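Local atomic coordinates of Mll3558 protein (Mesorhizobium loti, PDB entry 3RD6), a protein that is of unknown function but belongs to the AHA1 family and has the fold of the Bet v 1-like proteins, many of which bind hydrophobic ligands. Residues F10-T15 with G137-L142. Residues are numbered along the deposited sequence; the frame is centred on the assembly and turned at random.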
loop_
_atom_site.group_PDB
_atom_site.type_symbol
_atom_site.label_atom_id
_atom_site.label_comp_id
_atom_site.label_asym_id
_atom_site.label_seq_id
_atom_site.Cartn_x
_atom_site.Cartn_y
_atom_site.Cartn_z
ATOM N N PHE A 10 1.493 -5.882 11.918
ATOM C CA PHE A 10 2.470 -6.308 12.904
ATOM C C PHE A 10 3.549 -5.252 12.967
ATOM O O PHE A 10 3.725 -4.471 12.022
ATOM C CB PHE A 10 3.052 -7.692 12.561
ATOM C CG PHE A 10 3.905 -7.730 11.324
ATOM C CD1 PHE A 10 5.196 -7.230 11.335
ATOM C CD2 PHE A 10 3.430 -8.297 10.158
ATOM C CE1 PHE A 10 6.008 -7.297 10.201
ATOM C CE2 PHE A 10 4.232 -8.365 9.026
ATOM C CZ PHE A 10 5.519 -7.864 9.052
ATOM N N THR A 11 4.255 -5.207 14.089
ATOM C CA THR A 11 5.312 -4.223 14.268
ATOM C C THR A 11 6.566 -4.859 14.852
ATOM O O THR A 11 6.489 -5.775 15.662
ATOM C CB THR A 11 4.812 -3.086 15.158
ATOM O OG1 THR A 11 3.481 -2.739 14.745
ATOM C CG2 THR A 11 5.690 -1.855 15.006
ATOM N N ILE A 12 7.721 -4.376 14.419
ATOM C CA ILE A 12 8.994 -4.903 14.872
ATOM C C ILE A 12 9.946 -3.776 15.261
ATOM O O ILE A 12 10.322 -2.961 14.428
ATOM C CB ILE A 12 9.649 -5.746 13.758
ATOM C CG1 ILE A 12 8.684 -6.848 13.319
ATOM C CG2 ILE A 12 10.953 -6.338 14.243
ATOM C CD1 ILE A 12 9.124 -7.592 12.079
ATOM N N GLU A 13 10.317 -3.720 16.534
ATOM C CA GLU A 13 11.247 -2.700 16.999
ATOM C C GLU A 13 12.620 -3.333 17.092
ATOM O O GLU A 13 12.761 -4.494 17.484
ATOM C CB GLU A 13 10.848 -2.155 18.369
ATOM C CG GLU A 13 9.592 -1.312 18.363
ATOM C CD GLU A 13 8.465 -1.926 19.178
ATOM O OE1 GLU A 13 8.076 -3.084 18.888
ATOM O OE2 GLU A 13 7.967 -1.251 20.106
ATOM N N ARG A 14 13.632 -2.573 16.701
ATOM C CA ARG A 14 14.995 -3.067 16.737
ATOM C C ARG A 14 15.935 -1.878 16.683
ATOM O O ARG A 14 15.916 -1.107 15.724
ATOM C CB ARG A 14 15.263 -3.995 15.550
ATOM C CG ARG A 14 16.542 -4.788 15.705
ATOM C CD ARG A 14 16.751 -5.758 14.562
ATOM N NE ARG A 14 17.561 -6.906 14.969
ATOM C CZ ARG A 14 18.769 -6.821 15.515
ATOM N NH1 ARG A 14 19.322 -5.634 15.727
ATOM N NH2 ARG A 14 19.422 -7.929 15.848
ATOM N N THR A 15 16.760 -1.733 17.715
ATOM C CA THR A 15 17.691 -0.621 17.775
ATOM C C THR A 15 19.052 -0.977 17.216
ATOM O O THR A 15 19.469 -2.136 17.246
ATOM C CB THR A 15 17.856 -0.131 19.207
ATOM O OG1 THR A 15 16.565 0.138 19.768
ATOM C CG2 THR A 15 18.704 1.134 19.239
ATOM N N GLY A 137 10.230 -13.623 8.508
ATOM C CA GLY A 137 11.293 -13.262 7.589
ATOM C C GLY A 137 11.809 -11.847 7.766
ATOM O O GLY A 137 13.025 -11.619 7.765
ATOM N N THR A 138 10.892 -10.891 7.902
ATOM C CA THR A 138 11.279 -9.496 8.079
ATOM C C THR A 138 12.117 -9.342 9.355
ATOM O O THR A 138 13.083 -8.578 9.397
ATOM C CB THR A 138 10.033 -8.585 8.154
ATOM O OG1 THR A 138 9.340 -8.633 6.897
ATOM C CG2 THR A 138 10.438 -7.139 8.452
ATOM N N ARG A 139 11.747 -10.084 10.392
ATOM C CA ARG A 139 12.469 -10.029 11.650
ATOM C C ARG A 139 13.877 -10.564 11.395
ATOM O O ARG A 139 14.823 -10.202 12.089
ATOM C CB ARG A 139 11.741 -10.870 12.703
ATOM C CG ARG A 139 12.121 -10.562 14.135
ATOM C CD ARG A 139 11.205 -11.287 15.096
ATOM N NE ARG A 139 9.994 -10.529 15.421
ATOM C CZ ARG A 139 9.978 -9.410 16.148
ATOM N NH1 ARG A 139 11.113 -8.913 16.618
ATOM N NH2 ARG A 139 8.828 -8.804 16.434
ATOM N N GLY A 140 14.003 -11.413 10.379
ATOM C CA GLY A 140 15.291 -11.973 10.024
ATOM C C GLY A 140 16.099 -11.014 9.177
ATOM O O GLY A 140 17.306 -10.852 9.371
ATOM N N LEU A 141 15.427 -10.373 8.229
ATOM C CA LEU A 141 16.069 -9.411 7.354
ATOM C C LEU A 141 16.586 -8.213 8.149
ATOM O O LEU A 141 17.617 -7.645 7.826
ATOM C CB LEU A 141 15.083 -8.958 6.264
ATOM C CG LEU A 141 14.794 -10.013 5.191
ATOM C CD1 LEU A 141 13.482 -9.701 4.506
ATOM C CD2 LEU A 141 15.934 -10.066 4.180
ATOM N N LEU A 142 15.857 -7.832 9.192
ATOM C CA LEU A 142 16.258 -6.707 10.030
ATOM C C LEU A 142 17.445 -7.119 10.880
ATOM O O LEU A 142 18.332 -6.309 11.162
ATOM C CB LEU A 142 15.116 -6.255 10.948
ATOM C CG LEU A 142 13.971 -5.460 10.326
ATOM C CD1 LEU A 142 12.931 -5.207 11.399
ATOM C CD2 LEU A 142 14.491 -4.146 9.736
HETATM O O HOH W 1 15.789 -8.903 14.351
#
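One face of the R139 guanidinium lies against I12, whose CG2 sits 3.4 Å above the plane, displaced toward the rim and 3.5 Å from NH1. T11 O lies obliquely to the group, 3.9 Å from NH2 and too far for a hydrogen bond, whereas NH2 makes a salt bridge to E135, one helical turn earlier, which probably limits how the group can turn. The R14 guanidinium has the carbonyl O of L142 over one face, while at its edge, in plane, NE gives a hydrogen bond of 2.7 Å to a water that in turn donates to R139 O. T138 OG1 lies at the edge of the F10 ring, near its plane, 4.5 Å from CZ; the hydroxyl's hydrogen bond goes to R134 O, one turn back in the helix.

The setting is the helix-grip fold of the Bet v 1-like superfamily, in which the long C-terminal helix 131-148 packs over a curved antiparallel sheet. Here the helix runs nearly along strand 5-16, outermost in the sheet of this chain, their local axes inclined by 19°. F10, I12 and R14 alternate with T11 and E13, which point away from the helix.

I12 illustrates how one branched side chain serves several neighbours: CD1 reaches T138 CG2 at 3.9 Å, whereas CG2, anti to the backbone N, meets L142 CD1 at 3.6 Å. R14, extended from CG to NE, lays its CD against L142 CB.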